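Local coordinates for protein (adenylosuccinate lyase) (Thermotoga maritima, PDB 1C3C) that catalyses two fumarate-releasing lyase steps of de novo purine biosynthesis, including the cleavage of adenylosuccinate to AMP, at residues E26-R31 / L198-L203; A32-G37 / G42-I47; N128-T133 / M333-E338. One frame throughout, in Å; residues are numbered along the deposited sequence.

In the fold
All three contacts are partly buried, neither core nor surface. Contacts 1 and 2 lie 11 Å apart between centres and share helix 15-35: contact 1 lays it against the C-terminal turn of helix 191-200, contact 2 ties its last turns to the start of helix 43-50. Contact 3 lies across the chain's centre, about 51 Å from contact 1 centre to centre, where the segments after the C-terminal ends of helices 93-129 and 303-332 meet. Chemistry differs with place: a cation-pi stack with a small apolar patch in contact 1, a carboxylate gripping a helix N-terminus in contact 2, and in contact 3 a tyrosine ring with valine over one face and, at its edge, a glutamate bonded to a threonine hydroxyl.

Contact 1 of 3, residues E26-R31 / L198-L203; sequences ELAVTR and LSYLGL
Arg31 keeps CG trans to its backbone nitrogen (chi1 -179°) and runs extended out to NE, while Tyr200 turns its ring beside its own backbone N (chi1 -54°), and these two choices lay the arginine along the ring. The result is a cation-pi stack between two packed helices, 15-35 and 191-200, at the point where the second ends in a Schellman motif with Gly202 at positive phi. Guanidinium and ring are almost parallel, their planes 5° apart, and Arg31 CZ sits 3.9 Å from the centroid of the Tyr200 ring. The aliphatic stem joins in: Arg31 CD makes a CH-pi contact over the same face, 3.8 Å from the Tyr200 centroid. Beyond the stack, Glu35 of the same chain meets both polar ends, OE1 in a salt bridge with Arg31 NE and OE2 in a hydrogen bond with Tyr200 OH, so the pair is held at its polar groups as well as by its faces. The small Ala28 is consistent with the close backbones; its CA is 6.3 Å from the CA of Tyr200. Its methyl group meets the branched end of Leu201, with Ala28 CB 3.8 Å from Leu201 CG, while the carbonyl oxygen Ala28 O lies in the plane of the Tyr200 ring, at its edge, 3.6 Å from Tyr200 CD1.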
ATOM      1  N   GLU A  26     -24.206  16.436 -21.426  1.00 10.20           N
ATOM      2  CA  GLU A  26     -25.213  17.513 -21.512  1.00 11.76           C
ATOM      3  C   GLU A  26     -26.254  17.322 -22.611  1.00 11.79           C
ATOM      4  O   GLU A  26     -27.432  17.672 -22.408  1.00 11.61           O
ATOM      5  CB  GLU A  26     -24.468  18.822 -21.750  1.00 12.35           C
ATOM      6  CG  GLU A  26     -23.531  19.280 -20.659  1.00 14.21           C
ATOM      7  CD  GLU A  26     -24.165  19.862 -19.437  1.00 16.90           C
ATOM      8  OE1 GLU A  26     -25.401  19.876 -19.259  1.00 18.42           O
ATOM      9  OE2 GLU A  26     -23.367  20.345 -18.607  1.00 17.63           O
ATOM     10  N   LEU A  27     -25.814  16.874 -23.800  1.00 11.21           N
ATOM     11  CA  LEU A  27     -26.747  16.665 -24.914  1.00 12.33           C
ATOM     12  C   LEU A  27     -27.686  15.494 -24.662  1.00 12.38           C
ATOM     13  O   LEU A  27     -28.812  15.453 -25.153  1.00 13.03           O
ATOM     14  CB  LEU A  27     -26.011  16.461 -26.245  1.00 12.84           C
ATOM     15  CG  LEU A  27     -25.377  17.767 -26.787  1.00 15.00           C
ATOM     16  CD1 LEU A  27     -24.404  17.464 -27.911  1.00 15.77           C
ATOM     17  CD2 LEU A  27     -26.500  18.707 -27.237  1.00 16.93           C
ATOM     18  N   ALA A  28     -27.231  14.465 -23.931  1.00 11.67           N
ATOM     19  CA  ALA A  28     -28.140  13.385 -23.544  1.00 11.18           C
ATOM     20  C   ALA A  28     -29.227  13.932 -22.625  1.00 11.05           C
ATOM     21  O   ALA A  28     -30.398  13.530 -22.694  1.00 11.08           O
ATOM     22  CB  ALA A  28     -27.372  12.228 -22.873  1.00 10.84           C
ATOM     23  N   VAL A  29     -28.850  14.855 -21.728  1.00  9.78           N
ATOM     24  CA  VAL A  29     -29.841  15.409 -20.794  1.00 10.53           C
ATOM     25  C   VAL A  29     -30.825  16.299 -21.562  1.00 11.11           C
ATOM     26  O   VAL A  29     -32.046  16.227 -21.288  1.00 10.37           O
ATOM     27  CB  VAL A  29     -29.131  16.200 -19.675  1.00 10.70           C
ATOM     28  CG1 VAL A  29     -30.108  16.995 -18.792  1.00 11.29           C
ATOM     29  CG2 VAL A  29     -28.334  15.233 -18.772  1.00 10.22           C
ATOM     30  N   THR A  30     -30.313  17.159 -22.460  1.00 10.95           N
ATOM     31  CA  THR A  30     -31.291  18.014 -23.183  1.00 12.78           C
ATOM     32  C   THR A  30     -32.201  17.135 -24.027  1.00 12.92           C
ATOM     33  O   THR A  30     -33.402  17.393 -24.155  1.00 12.42           O
ATOM     34  CB  THR A  30     -30.656  19.113 -24.070  1.00 14.61           C
ATOM     35  OG1 THR A  30     -29.848  18.533 -25.076  1.00 16.06           O
ATOM     36  CG2 THR A  30     -29.809  20.071 -23.225  1.00 13.89           C
ATOM     37  N   ARG A  31     -31.661  16.071 -24.644  1.00 12.15           N
ATOM     38  CA  ARG A  31     -32.489  15.165 -25.426  1.00 12.72           C
ATOM     39  C   ARG A  31     -33.601  14.566 -24.565  1.00 12.76           C
ATOM     40  O   ARG A  31     -34.768  14.486 -24.997  1.00 13.47           O
ATOM     41  CB  ARG A  31     -31.659  14.064 -26.094  1.00 13.36           C
ATOM     42  CG  ARG A  31     -32.507  13.118 -26.926  1.00 16.11           C
ATOM     43  CD  ARG A  31     -31.597  12.087 -27.630  1.00 19.87           C
ATOM     44  NE  ARG A  31     -32.455  11.042 -28.200  1.00 23.23           N
ATOM     45  CZ  ARG A  31     -31.987   9.890 -28.667  1.00 26.26           C
ATOM     46  NH1 ARG A  31     -30.682   9.647 -28.683  1.00 26.24           N
ATOM     47  NH2 ARG A  31     -32.834   8.970 -29.137  1.00 28.52           N
ATOM     48  N   LEU A 198     -29.278   8.698 -19.410  1.00 10.97           N
ATOM     49  CA  LEU A 198     -28.206   7.680 -19.260  1.00 11.66           C
ATOM     50  C   LEU A 198     -28.415   6.513 -20.204  1.00 12.65           C
ATOM     51  O   LEU A 198     -27.424   5.961 -20.707  1.00 12.59           O
ATOM     52  CB  LEU A 198     -28.138   7.184 -17.806  1.00 11.25           C
ATOM     53  CG  LEU A 198     -27.711   8.278 -16.816  1.00 10.20           C
ATOM     54  CD1 LEU A 198     -27.772   7.710 -15.383  1.00 11.19           C
ATOM     55  CD2 LEU A 198     -26.288   8.801 -17.057  1.00 11.08           C
ATOM     56  N   SER A 199     -29.667   6.142 -20.474  1.00 13.83           N
ATOM     57  CA  SER A 199     -29.883   5.114 -21.487  1.00 15.83           C
ATOM     58  C   SER A 199     -29.323   5.515 -22.854  1.00 15.12           C
ATOM     59  O   SER A 199     -28.767   4.617 -23.528  1.00 14.78           O
ATOM     60  CB  SER A 199     -31.356   4.708 -21.615  1.00 19.91           C
ATOM     61  OG  SER A 199     -32.049   5.749 -22.336  1.00 25.56           O
ATOM     62  N   TYR A 200     -29.399   6.776 -23.291  1.00 14.12           N
ATOM     63  CA  TYR A 200     -28.815   7.173 -24.560  1.00 14.70           C
ATOM     64  C   TYR A 200     -27.290   6.983 -24.535  1.00 14.93           C
ATOM     65  O   TYR A 200     -26.704   6.759 -25.582  1.00 16.38           O
ATOM     66  CB  TYR A 200     -29.022   8.674 -24.894  1.00 15.32           C
ATOM     67  CG  TYR A 200     -30.456   9.136 -24.865  1.00 17.03           C
ATOM     68  CD1 TYR A 200     -30.782  10.363 -24.268  1.00 18.23           C
ATOM     69  CD2 TYR A 200     -31.463   8.367 -25.410  1.00 19.29           C
ATOM     70  CE1 TYR A 200     -32.107  10.778 -24.234  1.00 19.96           C
ATOM     71  CE2 TYR A 200     -32.802   8.787 -25.392  1.00 20.97           C
ATOM     72  CZ  TYR A 200     -33.088   9.987 -24.814  1.00 21.46           C
ATOM     73  OH  TYR A 200     -34.390  10.451 -24.741  1.00 23.08           O
ATOM     74  N   LEU A 201     -26.671   7.121 -23.365  1.00 13.81           N
ATOM     75  CA  LEU A 201     -25.223   6.967 -23.230  1.00 13.51           C
ATOM     76  C   LEU A 201     -24.734   5.537 -22.990  1.00 14.16           C
ATOM     77  O   LEU A 201     -23.509   5.297 -22.853  1.00 14.44           O
ATOM     78  CB  LEU A 201     -24.799   7.855 -22.058  1.00 13.10           C
ATOM     79  CG  LEU A 201     -25.021   9.373 -22.198  1.00 13.86           C
ATOM     80  CD1 LEU A 201     -24.654  10.028 -20.852  1.00 13.62           C
ATOM     81  CD2 LEU A 201     -24.191   9.948 -23.347  1.00 14.17           C
ATOM     82  N   GLY A 202     -25.677   4.615 -22.874  1.00 13.46           N
ATOM     83  CA  GLY A 202     -25.294   3.191 -22.661  1.00 13.88           C
ATOM     84  C   GLY A 202     -25.019   2.922 -21.183  1.00 13.62           C
ATOM     85  O   GLY A 202     -24.410   1.882 -20.846  1.00 14.73           O
ATOM     86  N   LEU A 203     -25.493   3.764 -20.258  1.00 12.53           N
ATOM     87  CA  LEU A 203     -25.220   3.661 -18.846  1.00 12.21           C
ATOM     88  C   LEU A 203     -26.522   3.437 -18.069  1.00 12.84           C
ATOM     89  O   LEU A 203     -27.627   3.718 -18.539  1.00 14.50           O
ATOM     90  CB  LEU A 203     -24.565   4.945 -18.288  1.00 11.31           C
ATOM     91  CG  LEU A 203     -23.228   5.313 -18.967  1.00 12.28           C
ATOM     92  CD1 LEU A 203     -22.766   6.672 -18.417  1.00 12.16           C
ATOM     93  CD2 LEU A 203     -22.149   4.248 -18.726  1.00 12.94           C
TER

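Contact 2 of 3, residues A32-G37 / G42-I47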
ATOM      1  N   ALA A  32     -33.271  14.134 -23.358  1.00 11.99           N
ATOM      2  CA  ALA A  32     -34.276  13.541 -22.465  1.00 11.86           C
ATOM      3  C   ALA A  32     -35.325  14.530 -22.021  1.00 11.46           C
ATOM      4  O   ALA A  32     -36.529  14.241 -22.053  1.00 12.36           O
ATOM      5  CB  ALA A  32     -33.582  13.017 -21.177  1.00 11.76           C
ATOM      6  N   TYR A  33     -34.911  15.752 -21.636  1.00 11.56           N
ATOM      7  CA  TYR A  33     -35.943  16.753 -21.308  1.00 12.83           C
ATOM      8  C   TYR A  33     -36.854  16.989 -22.526  1.00 13.70           C
ATOM      9  O   TYR A  33     -38.068  17.117 -22.417  1.00 14.69           O
ATOM     10  CB  TYR A  33     -35.255  18.066 -20.954  1.00 12.15           C
ATOM     11  CG  TYR A  33     -34.829  18.316 -19.512  1.00 12.76           C
ATOM     12  CD1 TYR A  33     -33.497  18.567 -19.194  1.00 12.35           C
ATOM     13  CD2 TYR A  33     -35.750  18.389 -18.481  1.00 13.67           C
ATOM     14  CE1 TYR A  33     -33.099  18.850 -17.910  1.00 12.28           C
ATOM     15  CE2 TYR A  33     -35.384  18.716 -17.160  1.00 13.33           C
ATOM     16  CZ  TYR A  33     -34.052  18.918 -16.900  1.00 12.83           C
ATOM     17  OH  TYR A  33     -33.655  19.263 -15.624  1.00 12.30           O
ATOM     18  N   GLU A  34     -36.266  17.092 -23.705  1.00 14.05           N
ATOM     19  CA  GLU A  34     -37.036  17.341 -24.929  1.00 15.91           C
ATOM     20  C   GLU A  34     -37.988  16.199 -25.239  1.00 15.95           C
ATOM     21  O   GLU A  34     -39.191  16.455 -25.555  1.00 16.83           O
ATOM     22  CB  GLU A  34     -36.027  17.572 -26.076  1.00 17.70           C
ATOM     23  CG  GLU A  34     -36.695  18.050 -27.373  1.00 19.46           C
ATOM     24  CD  GLU A  34     -35.661  18.490 -28.389  1.00 21.15           C
ATOM     25  OE1 GLU A  34     -34.542  18.900 -28.024  1.00 20.80           O
ATOM     26  OE2 GLU A  34     -35.951  18.425 -29.605  1.00 22.38           O
ATOM     27  N   GLU A  35     -37.575  14.953 -25.102  1.00 15.48           N
ATOM     28  CA  GLU A  35     -38.421  13.807 -25.392  1.00 19.62           C
ATOM     29  C   GLU A  35     -39.543  13.678 -24.391  1.00 19.20           C
ATOM     30  O   GLU A  35     -40.639  13.167 -24.722  1.00 20.45           O
ATOM     31  CB  GLU A  35     -37.591  12.505 -25.499  1.00 24.14           C
ATOM     32  CG  GLU A  35     -36.705  12.640 -26.753  1.00 29.81           C
ATOM     33  CD  GLU A  35     -36.055  11.377 -27.277  1.00 33.05           C
ATOM     34  OE1 GLU A  35     -35.366  11.424 -28.326  1.00 32.52           O
ATOM     35  OE2 GLU A  35     -36.255  10.345 -26.588  1.00 36.01           O
ATOM     36  N   LEU A  36     -39.348  14.206 -23.190  1.00 17.80           N
ATOM     37  CA  LEU A  36     -40.403  14.234 -22.179  1.00 19.30           C
ATOM     38  C   LEU A  36     -41.276  15.479 -22.289  1.00 18.92           C
ATOM     39  O   LEU A  36     -42.129  15.789 -21.448  1.00 18.71           O
ATOM     40  CB  LEU A  36     -39.735  14.215 -20.806  1.00 20.69           C
ATOM     41  CG  LEU A  36     -39.548  12.924 -20.029  1.00 23.91           C
ATOM     42  CD1 LEU A  36     -40.196  11.655 -20.518  1.00 23.75           C
ATOM     43  CD2 LEU A  36     -38.108  12.730 -19.591  1.00 24.94           C
ATOM     44  N   GLY A  37     -41.066  16.335 -23.282  1.00 18.87           N
ATOM     45  CA  GLY A  37     -41.821  17.560 -23.465  1.00 18.61           C
ATOM     46  C   GLY A  37     -41.529  18.642 -22.463  1.00 19.51           C
ATOM     47  O   GLY A  37     -42.377  19.565 -22.369  1.00 21.16           O
ATOM     48  N   GLY A  42     -36.663  20.775 -30.877  1.00 23.15           N
ATOM     49  CA  GLY A  42     -35.592  21.356 -31.649  1.00 22.71           C
ATOM     50  C   GLY A  42     -34.400  21.847 -30.861  1.00 21.59           C
ATOM     51  O   GLY A  42     -33.345  22.063 -31.488  1.00 21.96           O
ATOM     52  N   VAL A  43     -34.514  21.982 -29.527  1.00 19.36           N
ATOM     53  CA  VAL A  43     -33.390  22.516 -28.770  1.00 18.25           C
ATOM     54  C   VAL A  43     -32.132  21.681 -28.922  1.00 17.48           C
ATOM     55  O   VAL A  43     -31.028  22.183 -29.106  1.00 16.89           O
ATOM     56  CB  VAL A  43     -33.748  22.654 -27.259  1.00 18.53           C
ATOM     57  CG1 VAL A  43     -32.509  22.879 -26.411  1.00 18.47           C
ATOM     58  CG2 VAL A  43     -34.746  23.823 -27.143  1.00 19.19           C
ATOM     59  N   THR A  44     -32.264  20.349 -28.804  1.00 16.69           N
ATOM     60  CA  THR A  44     -31.088  19.479 -28.729  1.00 17.26           C
ATOM     61  C   THR A  44     -30.303  19.564 -30.041  1.00 17.33           C
ATOM     62  O   THR A  44     -29.097  19.714 -30.041  1.00 15.56           O
ATOM     63  CB  THR A  44     -31.504  18.031 -28.439  1.00 17.85           C
ATOM     64  OG1 THR A  44     -32.101  17.991 -27.107  1.00 18.77           O
ATOM     65  CG2 THR A  44     -30.294  17.095 -28.392  1.00 18.19           C
ATOM     66  N   GLU A  45     -31.051  19.551 -31.151  1.00 18.69           N
ATOM     67  CA  GLU A  45     -30.359  19.616 -32.453  1.00 20.70           C
ATOM     68  C   GLU A  45     -29.621  20.935 -32.599  1.00 20.00           C
ATOM     69  O   GLU A  45     -28.487  20.946 -33.134  1.00 20.02           O
ATOM     70  CB  GLU A  45     -31.411  19.359 -33.537  1.00 23.14           C
ATOM     71  CG  GLU A  45     -30.792  19.413 -34.951  1.00 25.61           C
ATOM     72  N   ARG A  46     -30.238  22.042 -32.151  1.00 18.15           N
ATOM     73  CA  ARG A  46     -29.548  23.337 -32.298  1.00 17.96           C
ATOM     74  C   ARG A  46     -28.287  23.413 -31.464  1.00 16.70           C
ATOM     75  O   ARG A  46     -27.227  23.932 -31.864  1.00 15.95           O
ATOM     76  CB  ARG A  46     -30.500  24.497 -31.896  1.00 18.96           C
ATOM     77  CG  ARG A  46     -31.652  24.637 -32.920  1.00 20.16           C
ATOM     78  CD  ARG A  46     -32.366  25.963 -32.681  1.00 21.65           C
ATOM     79  NE  ARG A  46     -32.924  26.101 -31.345  1.00 22.18           N
ATOM     80  CZ  ARG A  46     -34.203  25.885 -31.030  1.00 23.09           C
ATOM     81  NH1 ARG A  46     -34.605  26.080 -29.762  1.00 22.71           N
ATOM     82  NH2 ARG A  46     -35.048  25.495 -31.967  1.00 22.86           N
ATOM     83  N   ILE A  47     -28.395  22.934 -30.197  1.00 15.84           N
ATOM     84  CA  ILE A  47     -27.202  22.949 -29.353  1.00 16.37           C
ATOM     85  C   ILE A  47     -26.098  22.077 -29.939  1.00 16.73           C
ATOM     86  O   ILE A  47     -24.914  22.424 -30.055  1.00 16.29           O
ATOM     87  CB  ILE A  47     -27.554  22.513 -27.915  1.00 16.10           C
ATOM     88  CG1 ILE A  47     -28.501  23.554 -27.276  1.00 16.34           C
ATOM     89  CG2 ILE A  47     -26.267  22.365 -27.090  1.00 16.30           C
ATOM     90  CD1 ILE A  47     -28.902  23.166 -25.852  1.00 15.97           C
TER
HETATM   91  O   HOH W   1     -33.706  18.441 -31.226  1.00 22.52           O
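Glu34 reaches across to the first turn of helix 43-50 and places its carboxylate against the amides there. Glu34 OE1 takes two bonds from Thr44. The backbone Thr44 N donates over 2.8 Å to the syn lone pair of Glu34 OE1, and the hydroxyl Thr44 OG1 donates to the same Glu34 OE1, also at 2.8 Å, from above the carboxylate plane. The other oxygen, Glu34 OE2, accepts from Gly42 N at 2.8 Å, a bond that arrives 60° out of the plane. A water extends the grip by one residue: it donates to Glu34 OE2 and accepts from Glu45 N at 2.9 Å. The extended chain of Glu34, with CG trans to the backbone N (chi1 -171°), carries the group this far from helix 15-35.

Around this first shell, Gly42 occupies the N-cap position, with a positive phi at which a side chain would run into the preceding carbonyl oxygen. Thr44 OG1 is also hydrogen-bonded to Thr30 OG1, one turn back along helix 15-35, so the threonine hydroxyl has a second partner on the same helix. Helix 15-35 ends in a Schellman motif at Gly37, and the chain then turns back into helix 43-50. A leucine in place of Glu34 would probably leave Gly42 N and Thr44 N without their carboxylate acceptors and the Thr44 hydroxyl with only its Thr30 partner among those described, and loosen the start of the second helix.

Amides of a first helical turn lack acceptors from within their own helix, and here a side chain from the preceding helix supplies them. The positive end of the helix dipole would likely help to keep this carboxylate negative, so the two consecutive helices are joined mainly by hydrogen bonds, with a probable contribution from the helix dipole.

Contact 3 of 3, residues N128-T133 / M333-E338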
ATOM      1  N   ASN A 128      -0.550 -24.308 -27.384  1.00 11.50           N
ATOM      2  CA  ASN A 128      -0.687 -25.508 -28.255  1.00 12.77           C
ATOM      3  C   ASN A 128       0.551 -25.814 -29.066  1.00 12.52           C
ATOM      4  O   ASN A 128       0.860 -27.007 -29.366  1.00 13.58           O
ATOM      5  CB  ASN A 128      -1.921 -25.318 -29.155  1.00 13.79           C
ATOM      6  CG  ASN A 128      -3.144 -25.684 -28.338  1.00 15.12           C
ATOM      7  OD1 ASN A 128      -3.587 -26.832 -28.294  1.00 15.54           O
ATOM      8  ND2 ASN A 128      -3.716 -24.707 -27.654  1.00 14.62           N
ATOM      9  N   ARG A 129       1.237 -24.779 -29.555  1.00 12.84           N
ATOM     10  CA  ARG A 129       2.483 -24.983 -30.298  1.00 14.13           C
ATOM     11  C   ARG A 129       3.446 -25.855 -29.504  1.00 13.97           C
ATOM     12  O   ARG A 129       4.188 -26.648 -30.157  1.00 14.58           O
ATOM     13  CB  ARG A 129       3.110 -23.623 -30.664  1.00 15.52           C
ATOM     14  CG  ARG A 129       4.414 -23.777 -31.472  1.00 18.88           C
ATOM     15  CD  ARG A 129       4.887 -22.436 -31.983  1.00 23.24           C
ATOM     16  NE  ARG A 129       3.860 -21.876 -32.881  1.00 26.66           N
ATOM     17  CZ  ARG A 129       3.441 -20.616 -32.827  1.00 28.40           C
ATOM     18  NH1 ARG A 129       2.481 -20.306 -33.698  1.00 29.93           N
ATOM     19  NH2 ARG A 129       3.910 -19.746 -31.931  1.00 28.20           N
ATOM     20  N   TYR A 130       3.615 -25.620 -28.192  1.00 11.67           N
ATOM     21  CA  TYR A 130       4.571 -26.382 -27.385  1.00 11.19           C
ATOM     22  C   TYR A 130       3.881 -27.364 -26.467  1.00 10.99           C
ATOM     23  O   TYR A 130       4.384 -27.750 -25.385  1.00 11.49           O
ATOM     24  CB  TYR A 130       5.411 -25.357 -26.529  1.00 11.70           C
ATOM     25  CG  TYR A 130       6.126 -24.404 -27.494  1.00 12.71           C
ATOM     26  CD1 TYR A 130       5.681 -23.102 -27.652  1.00 12.94           C
ATOM     27  CD2 TYR A 130       7.174 -24.864 -28.288  1.00 13.37           C
ATOM     28  CE1 TYR A 130       6.291 -22.240 -28.562  1.00 12.81           C
ATOM     29  CE2 TYR A 130       7.789 -24.011 -29.202  1.00 13.09           C
ATOM     30  CZ  TYR A 130       7.337 -22.712 -29.321  1.00 13.76           C
ATOM     31  OH  TYR A 130       7.934 -21.848 -30.234  1.00 14.46           O
ATOM     32  N   LYS A 131       2.720 -27.877 -26.896  1.00 11.63           N
ATOM     33  CA  LYS A 131       1.880 -28.697 -26.022  1.00 13.13           C
ATOM     34  C   LYS A 131       2.613 -29.894 -25.418  1.00 14.27           C
ATOM     35  O   LYS A 131       2.392 -30.203 -24.229  1.00 15.74           O
ATOM     36  CB  LYS A 131       0.730 -29.239 -26.901  1.00 14.40           C
ATOM     37  CG  LYS A 131      -0.218 -30.077 -26.027  1.00 16.95           C
ATOM     38  CD  LYS A 131      -1.348 -30.343 -27.038  1.00 21.88           C
ATOM     39  CE  LYS A 131      -2.529 -31.041 -26.470  1.00 25.65           C
ATOM     40  NZ  LYS A 131      -3.785 -30.827 -27.284  1.00 28.28           N
ATOM     41  N   HIS A 132       3.462 -30.543 -26.204  1.00 14.01           N
ATOM     42  CA  HIS A 132       4.172 -31.721 -25.750  1.00 16.39           C
ATOM     43  C   HIS A 132       5.672 -31.470 -25.578  1.00 16.25           C
ATOM     44  O   HIS A 132       6.456 -32.417 -25.487  1.00 17.07           O
ATOM     45  CB  HIS A 132       3.931 -32.901 -26.707  1.00 19.72           C
ATOM     46  CG  HIS A 132       2.471 -33.267 -26.827  1.00 22.83           C
ATOM     47  ND1 HIS A 132       1.713 -33.522 -25.693  1.00 25.33           N
ATOM     48  CD2 HIS A 132       1.636 -33.488 -27.846  1.00 23.29           C
ATOM     49  CE1 HIS A 132       0.465 -33.849 -26.024  1.00 25.01           C
ATOM     50  NE2 HIS A 132       0.396 -33.806 -27.327  1.00 24.89           N
ATOM     51  N   THR A 133       6.111 -30.220 -25.585  1.00 13.36           N
ATOM     52  CA  THR A 133       7.542 -29.904 -25.434  1.00 12.30           C
ATOM     53  C   THR A 133       8.015 -30.127 -24.015  1.00 12.63           C
ATOM     54  O   THR A 133       7.546 -29.416 -23.099  1.00 12.31           O
ATOM     55  CB  THR A 133       7.704 -28.397 -25.767  1.00 13.37           C
ATOM     56  OG1 THR A 133       7.228 -28.238 -27.116  1.00 13.17           O
ATOM     57  CG2 THR A 133       9.126 -27.911 -25.604  1.00 13.34           C
ATOM     58  N   MET A 333       8.511 -14.298 -28.839  1.00 13.38           N
ATOM     59  CA  MET A 333       9.676 -14.799 -28.094  1.00 14.11           C
ATOM     60  C   MET A 333      10.226 -16.056 -28.795  1.00 14.61           C
ATOM     61  O   MET A 333       9.493 -16.882 -29.366  1.00 14.94           O
ATOM     62  CB  MET A 333       9.340 -15.111 -26.634  1.00 13.99           C
ATOM     63  CG  MET A 333       8.345 -16.206 -26.365  1.00 11.94           C
ATOM     64  SD  MET A 333       7.867 -16.414 -24.564  1.00  7.98           S
ATOM     65  CE  MET A 333       6.684 -17.752 -24.838  1.00 15.09           C
ATOM     66  N   LYS A 334      11.558 -16.198 -28.726  1.00 14.54           N
ATOM     67  CA  LYS A 334      12.167 -17.462 -29.143  1.00 15.84           C
ATOM     68  C   LYS A 334      12.067 -18.513 -28.045  1.00 15.93           C
ATOM     69  O   LYS A 334      12.311 -18.190 -26.873  1.00 17.72           O
ATOM     70  CB  LYS A 334      13.651 -17.222 -29.451  1.00 17.52           C
ATOM     71  N   VAL A 335      11.732 -19.729 -28.399  1.00 14.43           N
ATOM     72  CA  VAL A 335      11.572 -20.820 -27.438  1.00 14.87           C
ATOM     73  C   VAL A 335      12.616 -21.885 -27.817  1.00 14.79           C
ATOM     74  O   VAL A 335      12.567 -22.392 -28.942  1.00 14.59           O
ATOM     75  CB  VAL A 335      10.155 -21.409 -27.467  1.00 15.30           C
ATOM     76  CG1 VAL A 335      10.024 -22.623 -26.581  1.00 15.97           C
ATOM     77  CG2 VAL A 335       9.167 -20.316 -26.976  1.00 14.57           C
ATOM     78  N   ASN A 336      13.541 -22.162 -26.917  1.00 14.69           N
ATOM     79  CA  ASN A 336      14.670 -23.037 -27.242  1.00 15.89           C
ATOM     80  C   ASN A 336      14.330 -24.471 -26.782  1.00 14.93           C
ATOM     81  O   ASN A 336      14.697 -24.892 -25.678  1.00 13.01           O
ATOM     82  CB  ASN A 336      15.917 -22.479 -26.552  1.00 17.92           C
ATOM     83  CG  ASN A 336      16.285 -21.092 -27.093  1.00 20.79           C
ATOM     84  OD1 ASN A 336      16.093 -20.824 -28.301  1.00 21.70           O
ATOM     85  ND2 ASN A 336      16.801 -20.186 -26.254  1.00 21.59           N
ATOM     86  N   GLU A 337      13.656 -25.226 -27.660  1.00 14.06           N
ATOM     87  CA  GLU A 337      13.105 -26.507 -27.191  1.00 15.00           C
ATOM     88  C   GLU A 337      14.226 -27.475 -26.846  1.00 14.65           C
ATOM     89  O   GLU A 337      14.181 -28.298 -25.898  1.00 13.98           O
ATOM     90  CB  GLU A 337      12.214 -27.121 -28.281  1.00 17.02           C
ATOM     91  CG  GLU A 337      10.924 -26.303 -28.518  1.00 19.89           C
ATOM     92  CD  GLU A 337      10.016 -27.106 -29.453  1.00 23.83           C
ATOM     93  OE1 GLU A 337       9.295 -28.044 -29.061  1.00 26.10           O
ATOM     94  OE2 GLU A 337      10.042 -26.771 -30.640  1.00 25.36           O
ATOM     95  N   GLU A 338      15.303 -27.445 -27.668  1.00 15.36           N
ATOM     96  CA  GLU A 338      16.363 -28.422 -27.391  1.00 18.02           C
ATOM     97  C   GLU A 338      17.027 -28.147 -26.037  1.00 16.18           C
ATOM     98  O   GLU A 338      17.364 -29.038 -25.244  1.00 15.01           O
ATOM     99  CB  GLU A 338      17.417 -28.466 -28.508  1.00 22.91           C
ATOM    100  CG  GLU A 338      18.433 -29.577 -28.209  1.00 29.59           C
ATOM    101  CD  GLU A 338      17.866 -30.903 -27.728  1.00 34.17           C
ATOM    102  OE1 GLU A 338      18.180 -31.333 -26.569  1.00 33.81           O
ATOM    103  OE2 GLU A 338      17.083 -31.546 -28.502  1.00 37.63           O
TER
HETATM  104  O   HOH W   2      10.436 -22.591 -31.127  1.00 33.58           O
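Tyr130 and Val335 meet from opposite directions, the valine bearing on one face of the ring while Glu337 comes in at its edge. Tyr130 puts CG beside its backbone N (chi1 -59°), which swings the ring out of the turn and toward segment 333-338. The CG1 branch of Val335 makes the CH-pi contact, 3.9 Å from the centroid of the Tyr130 ring and displaced toward the rim. The CB of Val335 rests against the phenol end, 3.6 Å from Tyr130 CZ, and its CG2 branch touches the CE1 side. On the opposite face lies the CG methylene of Arg129, sandwiching the ring between aliphatic groups.

Glu337 extends beyond CG and stands its carboxylate nearly upright against the ring, the two planes 80° apart. Its CD lies in the ring plane, 3.8 Å from Tyr130 CD2, so the negative group faces the ring's C-H edge, probably a mildly favourable arrangement. Thr133 helps to hold the carboxylate: its OG1 stands beside its backbone N (chi1 -59°), in plane at the edge of the Tyr130 ring, and donates to Glu337 OE1 at 2.8 Å from above the carboxylate plane, leaving the CG2 methyl to meet Glu337 CG. A water also links the phenol end to the backbone, 2.8 Å from Tyr130 OH and donating to Val335 O.

Tyr130 to Thr133 form a type I beta turn, closed by Thr133 N bonding to Tyr130 O, by which the chain leaves helix 93-129 for strand 134-139. Opposite, helix 303-332 gives way to strand 334-335, paired with strand 250-251, and then to helix 337-344. Such joining of connecting segments at the end of a bundle of long helices fits the central helical domain of the fumarase/aspartase superfamily, to which adenylosuccinate lyases belong.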